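Local coordinates for protein 8-demethyl-8-aminoriboflavin-5'-phosphate synthase (Streptomyces davawensis, PDB 5MLD) that replaces the C-8 methyl group of riboflavin-5'-phosphate with an amino group, taking the nitrogen from glutamate, during biosynthesis of the antibiotic roseoflavin, at residues L113-N124 against L203-E213; D225-V233 against Q244-E252. One frame throughout, in Å; residues are numbered along the deposited sequence. Where two conformers were deposited one is given.

Interaction 1: residues L113-N124 against L203-E213; sequences LNGDTKQFPLYN and LQETPYTTDLE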
loop_
_atom_site.group_PDB
_atom_site.type_symbol
_atom_site.label_atom_id
_atom_site.label_comp_id
_atom_site.label_asym_id
_atom_site.label_seq_id
_atom_site.Cartn_x
_atom_site.Cartn_y
_atom_site.Cartn_z
ATOM N N LEU A 113 -18.036 18.424 -13.329
ATOM C CA LEU A 113 -19.324 18.721 -12.704
ATOM C C LEU A 113 -20.560 18.372 -13.536
ATOM O O LEU A 113 -20.536 18.374 -14.772
ATOM C CB LEU A 113 -19.396 20.194 -12.320
ATOM C CG LEU A 113 -18.806 20.536 -10.952
ATOM C CD1 LEU A 113 -19.404 21.840 -10.452
ATOM C CD2 LEU A 113 -19.016 19.420 -9.933
ATOM N N ASN A 114 -21.640 18.073 -12.798
ATOM C CA ASN A 114 -23.025 18.027 -13.251
ATOM C C ASN A 114 -23.657 19.404 -13.045
ATOM O O ASN A 114 -23.530 20.003 -11.970
ATOM C CB ASN A 114 -23.752 16.927 -12.454
ATOM C CG ASN A 114 -25.294 17.016 -12.479
ATOM O OD1 ASN A 114 -25.897 18.055 -12.208
ATOM N ND2 ASN A 114 -25.931 15.874 -12.718
ATOM N N GLY A 115 -24.339 19.901 -14.081
ATOM C CA GLY A 115 -24.765 21.291 -14.076
ATOM C C GLY A 115 -25.718 21.630 -12.946
ATOM O O GLY A 115 -25.648 22.717 -12.370
ATOM N N ASP A 116 -26.618 20.710 -12.610
ATOM C CA ASP A 116 -27.629 21.017 -11.607
ATOM C C ASP A 116 -27.241 20.559 -10.209
ATOM O O ASP A 116 -27.654 21.186 -9.229
ATOM C CB ASP A 116 -28.975 20.407 -12.009
ATOM C CG ASP A 116 -29.702 21.237 -13.065
ATOM O OD1 ASP A 116 -30.337 22.253 -12.698
ATOM O OD2 ASP A 116 -29.628 20.883 -14.263
ATOM N N THR A 117 -26.440 19.500 -10.079
ATOM C CA THR A 117 -26.054 19.045 -8.749
ATOM C C THR A 117 -24.798 19.731 -8.246
ATOM O O THR A 117 -24.587 19.787 -7.028
ATOM C CB THR A 117 -25.781 17.545 -8.715
ATOM O OG1 THR A 117 -24.689 17.253 -9.610
ATOM C CG2 THR A 117 -27.010 16.764 -9.179
ATOM N N LYS A 118 -23.952 20.226 -9.151
ATOM C CA LYS A 118 -22.608 20.666 -8.790
ATOM C C LYS A 118 -21.854 19.537 -8.088
ATOM O O LYS A 118 -21.120 19.744 -7.118
ATOM C CB LYS A 118 -22.644 21.931 -7.929
ATOM C CG LYS A 118 -23.530 23.038 -8.494
ATOM C CD LYS A 118 -23.092 23.440 -9.896
ATOM C CE LYS A 118 -23.933 24.596 -10.423
ATOM N NZ LYS A 118 -23.965 25.736 -9.460
ATOM N N GLN A 119 -22.036 18.324 -8.595
ATOM C CA GLN A 119 -21.349 17.148 -8.087
ATOM C C GLN A 119 -20.680 16.424 -9.241
ATOM O O GLN A 119 -21.071 16.573 -10.400
ATOM C CB GLN A 119 -22.317 16.210 -7.367
ATOM C CG GLN A 119 -22.851 16.779 -6.065
ATOM C CD GLN A 119 -24.021 15.999 -5.526
ATOM O OE1 GLN A 119 -24.516 15.070 -6.171
ATOM N NE2 GLN A 119 -24.479 16.369 -4.330
ATOM N N PHE A 120 -19.647 15.641 -8.913
ATOM C CA PHE A 120 -19.018 14.797 -9.917
ATOM C C PHE A 120 -20.041 13.792 -10.456
ATOM O O PHE A 120 -21.016 13.461 -9.774
ATOM C CB PHE A 120 -17.794 14.083 -9.323
ATOM C CG PHE A 120 -16.781 15.015 -8.708
ATOM C CD1 PHE A 120 -16.539 16.278 -9.253
ATOM C CD2 PHE A 120 -16.073 14.638 -7.575
ATOM C CE1 PHE A 120 -15.600 17.140 -8.672
ATOM C CE2 PHE A 120 -15.134 15.489 -6.992
ATOM C CZ PHE A 120 -14.896 16.749 -7.542
ATOM N N PRO A 121 -19.833 13.293 -11.684
ATOM C CA PRO A 121 -20.865 12.464 -12.335
ATOM C C PRO A 121 -21.199 11.183 -11.601
ATOM O O PRO A 121 -22.322 10.684 -11.747
ATOM C CB PRO A 121 -20.255 12.155 -13.712
ATOM C CG PRO A 121 -19.261 13.191 -13.929
ATOM C CD PRO A 121 -18.722 13.595 -12.597
ATOM N N LEU A 122 -20.274 10.624 -10.822
ATOM C CA LEU A 122 -20.513 9.344 -10.165
ATOM C C LEU A 122 -20.960 9.501 -8.713
ATOM O O LEU A 122 -21.047 8.508 -7.983
ATOM C CB LEU A 122 -19.254 8.469 -10.263
ATOM C CG LEU A 122 -18.830 8.189 -11.714
ATOM C CD1 LEU A 122 -17.638 7.248 -11.798
ATOM C CD2 LEU A 122 -19.988 7.618 -12.527
ATOM N N TYR A 123 -21.251 10.722 -8.281
ATOM C CA TYR A 123 -21.819 10.938 -6.955
ATOM C C TYR A 123 -23.111 10.151 -6.766
ATOM O O TYR A 123 -23.870 9.913 -7.712
ATOM C CB TYR A 123 -22.082 12.431 -6.729
ATOM C CG TYR A 123 -21.085 13.044 -5.759
ATOM C CD1 TYR A 123 -19.742 13.132 -6.089
ATOM C CD2 TYR A 123 -21.490 13.534 -4.528
ATOM C CE1 TYR A 123 -18.826 13.679 -5.218
ATOM C CE2 TYR A 123 -20.585 14.087 -3.648
ATOM C CZ TYR A 123 -19.257 14.158 -3.995
ATOM O OH TYR A 123 -18.336 14.699 -3.128
ATOM N N ASN A 124 -23.351 9.747 -5.515
ATOM C CA ASN A 124 -24.522 9.006 -5.049
ATOM C C ASN A 124 -24.547 7.561 -5.500
ATOM O O ASN A 124 -25.581 6.887 -5.342
ATOM C CB ASN A 124 -25.819 9.706 -5.454
ATOM C CG ASN A 124 -25.820 11.118 -4.979
ATOM O OD1 ASN A 124 -25.768 11.352 -3.779
ATOM N ND2 ASN A 124 -25.794 12.070 -5.905
ATOM N N LEU A 203 -29.220 6.023 -0.913
ATOM C CA LEU A 203 -28.772 7.157 -1.711
ATOM C C LEU A 203 -29.726 7.470 -2.852
ATOM O O LEU A 203 -29.745 8.608 -3.333
ATOM C CB LEU A 203 -27.362 6.889 -2.244
ATOM C CG LEU A 203 -26.259 6.984 -1.195
ATOM C CD1 LEU A 203 -24.948 6.502 -1.793
ATOM C CD2 LEU A 203 -26.115 8.416 -0.702
ATOM N N GLN A 204 -30.515 6.487 -3.293
ATOM C CA GLN A 204 -31.561 6.763 -4.271
ATOM C C GLN A 204 -32.636 7.665 -3.678
ATOM O O GLN A 204 -33.172 8.540 -4.365
ATOM C CB GLN A 204 -32.172 5.454 -4.761
ATOM C CG GLN A 204 -33.397 5.654 -5.644
ATOM C CD GLN A 204 -33.992 4.344 -6.112
ATOM O OE1 GLN A 204 -34.388 3.500 -5.305
ATOM N NE2 GLN A 204 -34.044 4.158 -7.427
ATOM N N GLU A 205 -32.945 7.482 -2.397
ATOM C CA GLU A 205 -33.984 8.285 -1.767
ATOM C C GLU A 205 -33.450 9.625 -1.269
ATOM O O GLU A 205 -34.138 10.646 -1.375
ATOM C CB GLU A 205 -34.618 7.500 -0.620
ATOM C CG GLU A 205 -35.774 8.212 0.043
ATOM C CD GLU A 205 -36.894 8.560 -0.930
ATOM O OE1 GLU A 205 -37.105 7.814 -1.915
ATOM O OE2 GLU A 205 -37.558 9.596 -0.708
ATOM N N THR A 206 -32.243 9.653 -0.705
ATOM C CA THR A 206 -31.700 10.862 -0.078
ATOM C C THR A 206 -30.268 11.070 -0.550
ATOM O O THR A 206 -29.311 10.824 0.196
ATOM C CB THR A 206 -31.773 10.782 1.451
ATOM O OG1 THR A 206 -30.807 9.844 1.935
ATOM C CG2 THR A 206 -33.140 10.309 1.893
ATOM N N PRO A 207 -30.082 11.530 -1.785
ATOM C CA PRO A 207 -28.727 11.759 -2.293
ATOM C C PRO A 207 -28.017 12.863 -1.526
ATOM O O PRO A 207 -28.643 13.689 -0.858
ATOM C CB PRO A 207 -28.961 12.165 -3.749
ATOM C CG PRO A 207 -30.360 12.715 -3.763
ATOM C CD PRO A 207 -31.110 11.862 -2.784
ATOM N N TYR A 208 -26.684 12.865 -1.627
ATOM C CA TYR A 208 -25.910 14.001 -1.137
ATOM C C TYR A 208 -26.424 15.266 -1.812
ATOM O O TYR A 208 -26.738 15.255 -3.006
ATOM C CB TYR A 208 -24.408 13.818 -1.422
ATOM C CG TYR A 208 -23.795 12.623 -0.723
ATOM C CD1 TYR A 208 -23.412 12.689 0.616
ATOM C CD2 TYR A 208 -23.610 11.417 -1.396
ATOM C CE1 TYR A 208 -22.866 11.586 1.263
ATOM C CE2 TYR A 208 -23.075 10.319 -0.762
ATOM C CZ TYR A 208 -22.699 10.399 0.558
ATOM O OH TYR A 208 -22.167 9.292 1.188
ATOM N N THR A 209 -26.560 16.342 -1.030
ATOM C CA THR A 209 -26.927 17.653 -1.556
ATOM C C THR A 209 -25.735 18.591 -1.619
ATOM O O THR A 209 -25.900 19.766 -1.955
ATOM C CB THR A 209 -28.042 18.294 -0.712
ATOM O OG1 THR A 209 -27.615 18.413 0.651
ATOM C CG2 THR A 209 -29.312 17.462 -0.788
ATOM N N THR A 210 -24.546 18.090 -1.297
ATOM C CA THR A 210 -23.334 18.894 -1.301
ATOM C C THR A 210 -23.147 19.580 -2.640
ATOM O O THR A 210 -23.255 18.947 -3.692
ATOM C CB THR A 210 -22.116 18.009 -1.014
ATOM O OG1 THR A 210 -22.347 17.241 0.169
ATOM C CG2 THR A 210 -20.859 18.869 -0.844
ATOM N N ASP A 211 -22.867 20.884 -2.590
ATOM C CA ASP A 211 -22.552 21.696 -3.764
ATOM C C ASP A 211 -21.033 21.872 -3.783
ATOM O O ASP A 211 -20.483 22.706 -3.059
ATOM C CB ASP A 211 -23.295 23.029 -3.680
ATOM C CG ASP A 211 -23.045 23.943 -4.874
ATOM O OD1 ASP A 211 -22.003 23.820 -5.563
ATOM O OD2 ASP A 211 -23.909 24.820 -5.113
ATOM N N LEU A 212 -20.343 21.070 -4.607
ATOM C CA LEU A 212 -18.884 21.137 -4.622
ATOM C C LEU A 212 -18.389 22.468 -5.174
ATOM O O LEU A 212 -17.278 22.906 -4.842
ATOM C CB LEU A 212 -18.306 19.990 -5.453
ATOM C CG LEU A 212 -18.813 18.599 -5.071
ATOM C CD1 LEU A 212 -18.183 17.539 -5.983
ATOM C CD2 LEU A 212 -18.502 18.287 -3.616
ATOM N N GLU A 213 -19.173 23.096 -6.050
ATOM C CA GLU A 213 -18.794 24.405 -6.568
ATOM C C GLU A 213 -18.780 25.442 -5.452
ATOM O O GLU A 213 -17.854 26.256 -5.359
ATOM C CB GLU A 213 -19.752 24.814 -7.683
ATOM C CG GLU A 213 -19.425 26.134 -8.345
ATOM C CD GLU A 213 -20.356 26.417 -9.501
ATOM O OE1 GLU A 213 -21.512 26.824 -9.245
ATOM O OE2 GLU A 213 -19.943 26.196 -10.659
HETATM O O HOH W 1 -26.116 20.289 -4.899
#

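Interaction 2: residues D225-V233 against Q244-E252; sequences DVFAIRVNV and QKLGEVKVE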
loop_
_atom_site.group_PDB
_atom_site.type_symbol
_atom_site.label_atom_id
_atom_site.label_comp_id
_atom_site.label_asym_id
_atom_site.label_seq_id
_atom_site.Cartn_x
_atom_site.Cartn_y
_atom_site.Cartn_z
ATOM N N ASP A 225 -3.515 31.702 -4.229
ATOM C CA ASP A 225 -3.421 31.065 -5.539
ATOM C C ASP A 225 -1.979 30.772 -5.939
ATOM O O ASP A 225 -1.704 30.520 -7.118
ATOM C CB ASP A 225 -4.111 31.908 -6.616
ATOM C CG ASP A 225 -3.500 33.301 -6.783
ATOM O OD1 ASP A 225 -2.362 33.554 -6.327
ATOM O OD2 ASP A 225 -4.173 34.146 -7.406
ATOM N N VAL A 226 -1.054 30.812 -4.983
ATOM C CA VAL A 226 0.346 30.484 -5.215
ATOM C C VAL A 226 0.843 29.660 -4.036
ATOM O O VAL A 226 0.644 30.035 -2.877
ATOM C CB VAL A 226 1.227 31.741 -5.387
ATOM C CG1 VAL A 226 2.701 31.361 -5.348
ATOM C CG2 VAL A 226 0.899 32.458 -6.688
ATOM N N PHE A 227 1.482 28.539 -4.330
ATOM C CA PHE A 227 2.215 27.775 -3.334
ATOM C C PHE A 227 3.695 28.061 -3.532
ATOM O O PHE A 227 4.205 27.938 -4.648
ATOM C CB PHE A 227 1.937 26.270 -3.468
ATOM C CG PHE A 227 2.746 25.414 -2.525
ATOM C CD1 PHE A 227 4.055 25.069 -2.815
ATOM C CD2 PHE A 227 2.188 24.948 -1.338
ATOM C CE1 PHE A 227 4.803 24.282 -1.936
ATOM C CE2 PHE A 227 2.930 24.148 -0.456
ATOM C CZ PHE A 227 4.233 23.824 -0.752
ATOM N N ALA A 228 4.389 28.431 -2.459
ATOM C CA ALA A 228 5.824 28.658 -2.564
ATOM C C ALA A 228 6.485 28.392 -1.220
ATOM O O ALA A 228 5.968 28.802 -0.178
ATOM C CB ALA A 228 6.129 30.085 -3.040
ATOM N N ILE A 229 7.622 27.697 -1.252
ATOM C CA ILE A 229 8.414 27.431 -0.056
ATOM C C ILE A 229 9.884 27.434 -0.445
ATOM O O ILE A 229 10.244 27.046 -1.559
ATOM C CB ILE A 229 8.050 26.083 0.623
ATOM C CG1 ILE A 229 8.171 24.928 -0.373
ATOM C CG2 ILE A 229 6.672 26.136 1.283
ATOM C CD1 ILE A 229 8.344 23.568 0.302
ATOM N N ARG A 230 10.738 27.857 0.492
ATOM C CA ARG A 230 12.179 27.764 0.304
ATOM C C ARG A 230 12.674 26.348 0.584
ATOM O O ARG A 230 12.104 25.615 1.396
ATOM C CB ARG A 230 12.912 28.742 1.223
ATOM C CG ARG A 230 12.565 30.201 0.997
ATOM C CD ARG A 230 13.553 31.105 1.728
ATOM N NE ARG A 230 13.113 32.495 1.737
ATOM C CZ ARG A 230 13.415 33.371 0.787
ATOM N NH1 ARG A 230 14.157 32.992 -0.250
ATOM N NH2 ARG A 230 12.977 34.619 0.875
ATOM N N VAL A 231 13.757 25.972 -0.086
ATOM C CA VAL A 231 14.350 24.643 0.029
ATOM C C VAL A 231 15.759 24.785 0.585
ATOM O O VAL A 231 16.528 25.639 0.130
ATOM C CB VAL A 231 14.381 23.916 -1.329
ATOM C CG1 VAL A 231 15.030 22.562 -1.202
ATOM C CG2 VAL A 231 12.983 23.798 -1.888
ATOM N N ASN A 232 16.096 23.947 1.565
ATOM C CA ASN A 232 17.469 23.867 2.053
ATOM C C ASN A 232 18.261 23.031 1.057
ATOM O O ASN A 232 18.073 21.814 0.974
ATOM C CB ASN A 232 17.509 23.269 3.460
ATOM C CG ASN A 232 18.929 23.110 4.000
ATOM O OD1 ASN A 232 19.907 23.452 3.335
ATOM N ND2 ASN A 232 19.043 22.599 5.228
ATOM N N VAL A 233 19.140 23.680 0.290
ATOM C CA VAL A 233 19.914 23.005 -0.745
ATOM C C VAL A 233 21.317 22.654 -0.272
ATOM O O VAL A 233 22.184 22.330 -1.092
ATOM C CB VAL A 233 19.977 23.849 -2.026
ATOM C CG1 VAL A 233 18.588 24.056 -2.564
ATOM C CG2 VAL A 233 20.679 25.201 -1.745
ATOM N N GLN A 244 11.779 24.329 9.389
ATOM C CA GLN A 244 13.116 24.494 8.840
ATOM C C GLN A 244 13.658 25.913 8.951
ATOM O O GLN A 244 14.857 26.109 8.726
ATOM C CB GLN A 244 13.156 24.029 7.375
ATOM C CG GLN A 244 12.944 22.517 7.274
ATOM C CD GLN A 244 13.240 21.921 5.904
ATOM O OE1 GLN A 244 13.986 22.487 5.106
ATOM N NE2 GLN A 244 12.642 20.761 5.630
ATOM N N LYS A 245 12.824 26.889 9.300
ATOM C CA LYS A 245 13.279 28.250 9.610
ATOM C C LYS A 245 14.103 28.851 8.473
ATOM O O LYS A 245 15.117 29.511 8.704
ATOM C CB LYS A 245 14.081 28.271 10.917
ATOM C CG LYS A 245 13.319 27.783 12.138
ATOM C CD LYS A 245 12.095 28.647 12.416
ATOM C CE LYS A 245 11.465 28.286 13.754
ATOM N NZ LYS A 245 10.186 29.021 14.010
ATOM N N LEU A 246 13.682 28.617 7.232
ATOM C CA LEU A 246 14.455 29.091 6.090
ATOM C C LEU A 246 14.036 30.478 5.625
ATOM O O LEU A 246 14.772 31.099 4.847
ATOM C CB LEU A 246 14.341 28.106 4.918
ATOM C CG LEU A 246 14.798 26.665 5.135
ATOM C CD1 LEU A 246 14.473 25.830 3.904
ATOM C CD2 LEU A 246 16.287 26.576 5.466
ATOM N N GLY A 247 12.891 30.977 6.085
ATOM C CA GLY A 247 12.342 32.236 5.619
ATOM C C GLY A 247 11.191 32.032 4.654
ATOM O O GLY A 247 11.234 31.122 3.821
ATOM N N GLU A 248 10.147 32.849 4.750
ATOM C CA GLU A 248 9.063 32.705 3.795
ATOM C C GLU A 248 9.437 33.360 2.463
ATOM O O GLU A 248 10.423 34.095 2.350
ATOM C CB GLU A 248 7.766 33.289 4.351
ATOM C CG GLU A 248 7.874 34.693 4.910
ATOM C CD GLU A 248 6.541 35.201 5.434
ATOM O OE1 GLU A 248 5.512 34.532 5.183
ATOM O OE2 GLU A 248 6.519 36.264 6.094
ATOM N N VAL A 249 8.642 33.055 1.438
ATOM C CA VAL A 249 8.857 33.543 0.082
ATOM C C VAL A 249 7.833 34.630 -0.210
ATOM O O VAL A 249 6.686 34.550 0.242
ATOM C CB VAL A 249 8.739 32.406 -0.953
ATOM C CG1 VAL A 249 9.131 32.895 -2.346
ATOM C CG2 VAL A 249 9.572 31.210 -0.536
ATOM N N LYS A 250 8.249 35.646 -0.963
ATOM C CA LYS A 250 7.342 36.662 -1.478
ATOM C C LYS A 250 7.424 36.668 -3.001
ATOM O O LYS A 250 8.512 36.539 -3.576
ATOM C CB LYS A 250 7.656 38.052 -0.899
ATOM C CG LYS A 250 9.025 38.627 -1.243
ATOM C CD LYS A 250 9.126 40.088 -0.809
ATOM C CE LYS A 250 8.220 40.963 -1.663
ATOM N NZ LYS A 250 8.195 40.523 -3.084
ATOM N N VAL A 251 6.268 36.812 -3.647
ATOM C CA VAL A 251 6.121 36.584 -5.081
ATOM C C VAL A 251 6.193 37.912 -5.824
ATOM O O VAL A 251 5.615 38.913 -5.384
ATOM C CB VAL A 251 4.800 35.841 -5.368
ATOM C CG1 VAL A 251 4.404 35.955 -6.833
ATOM C CG2 VAL A 251 4.935 34.383 -4.954
ATOM N N GLU A 252 6.905 37.907 -6.961
ATOM C CA GLU A 252 7.255 39.048 -7.812
ATOM C C GLU A 252 6.436 40.324 -7.630
ATOM O O GLU A 252 6.643 41.073 -6.667
ATOM C CB GLU A 252 7.166 38.626 -9.282
ATOM C CG GLU A 252 8.400 38.967 -10.104
ATOM C CD GLU A 252 8.671 40.453 -10.189
ATOM O OE1 GLU A 252 7.703 41.241 -10.178
ATOM O OE2 GLU A 252 9.857 40.833 -10.267
HETATM O O HOH W 2 9.496 29.091 2.906
HETATM O O HOH W 3 14.225 21.788 2.388
#

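Interaction 1: residues L113-N124 against L203-E213
In the flavodoxin-like fold, the loop 113-124 that precedes strand 125-132 clasps the linker between helices 183-205 and 212-220, with K118 and Q119 facing D211, L212 and the linker carbonyls. K118 O accepts from L212 N, in the first turn of helix 212-220, at 2.9 Å. The lysine chain, bent at chi2 and chi4, lies alongside D211, the N-cap residue, whose OD1 takes the amide of A214; K118 NZ then reaches E213 OE1 from above the carboxylate plane, a salt bridge of 2.7 Å. Q119 extends beyond CG (chi2 167°), and its NE2 gives both protons to linker carbonyls. The bond to T210 O lies on a lone pair in the carbonyl plane; the one to Y208 O is straighter at the hydrogen (171°), yet NE2 sits well above that carbonyl plane. Q119 OE1 in turn accepts from N124 ND2, a flip of both amides consistent with their other bonds: N124 OD1 receives Y208 N at 2.8 Å. L212 supplies the apolar part of the contact, its CD2 near Y123 OH, which bonds to N159 and N195 of the second subunit. The other branch makes a CH-pi contact with F120: L212 CD1 stands over the ring centre, 3.6 Å from the centroid and 6° off the normal.

Interaction 2: residues D225-V233 against Q244-E252
Strand 226-230 and the chain that returns beside it run in roughly opposing directions, 141° apart end to end, with I229 and V249 CA atoms 6.1 Å from each other. No direct backbone hydrogen bond joins the two; water 2 spans the gap, accepting from R230 N and donating to G247 O, and water 3 does the same between N232 N and the side-chain OE1 of Q244, whose NE2 bonds to T170 OG1 of the second subunit. V226, A228 and R230, every second residue of the strand, direct their CB atoms at the returning chain. V226 CG1 meets V251 CG2 obliquely, and A228 CB rests against V249 CB at 4.1 Å. The arrangement is a C-terminal arm folded back over one face of a strand whose edge is engaged in an antiparallel sheet with the third subunit, so the sheet continues across the tetramer interface. R230 carries much of the contact. Extended from CG to NE (chi2 -168°), it crosses the returning backbone, with CD 3.1 Å from G247 O and CG 3.5 Å from V249 CG2. The R230 guanidinium has V249 CA over one face; NE and NH2 both donate weakly to E248 O, NH2 at 3.0 Å, so a single carbonyl receives two strongly bent bonds. L246 closes the far end: its CB stands 4.0 Å from R230 CB, and its CD1 reaches past the arginine to lie 3.4 Å from N232 N.

How the interactions relate
The two contacts come in series along the chain, interaction 1 closing before interaction 2 opens; helix 212-220, which begins in interaction 1, is followed in the chain by strand 226-230 of interaction 2. Their centres are about 37 Å apart and their nearest atoms about 15 Å, so they do not touch. The centre of interaction 1, on the flavodoxin-like body, is about 18 Å from the centre of the chain, that of interaction 2, on the C-terminal extension, about 36 Å. Both meet the second and third subunits. Interaction 2 is nearer the flavin: the Q244 side chain is about 9 Å from a bound aminoriboflavin phosphate and about 7 Å from that of the FMN-binding Y240, against about 14 Å from ligand to F120 side chain.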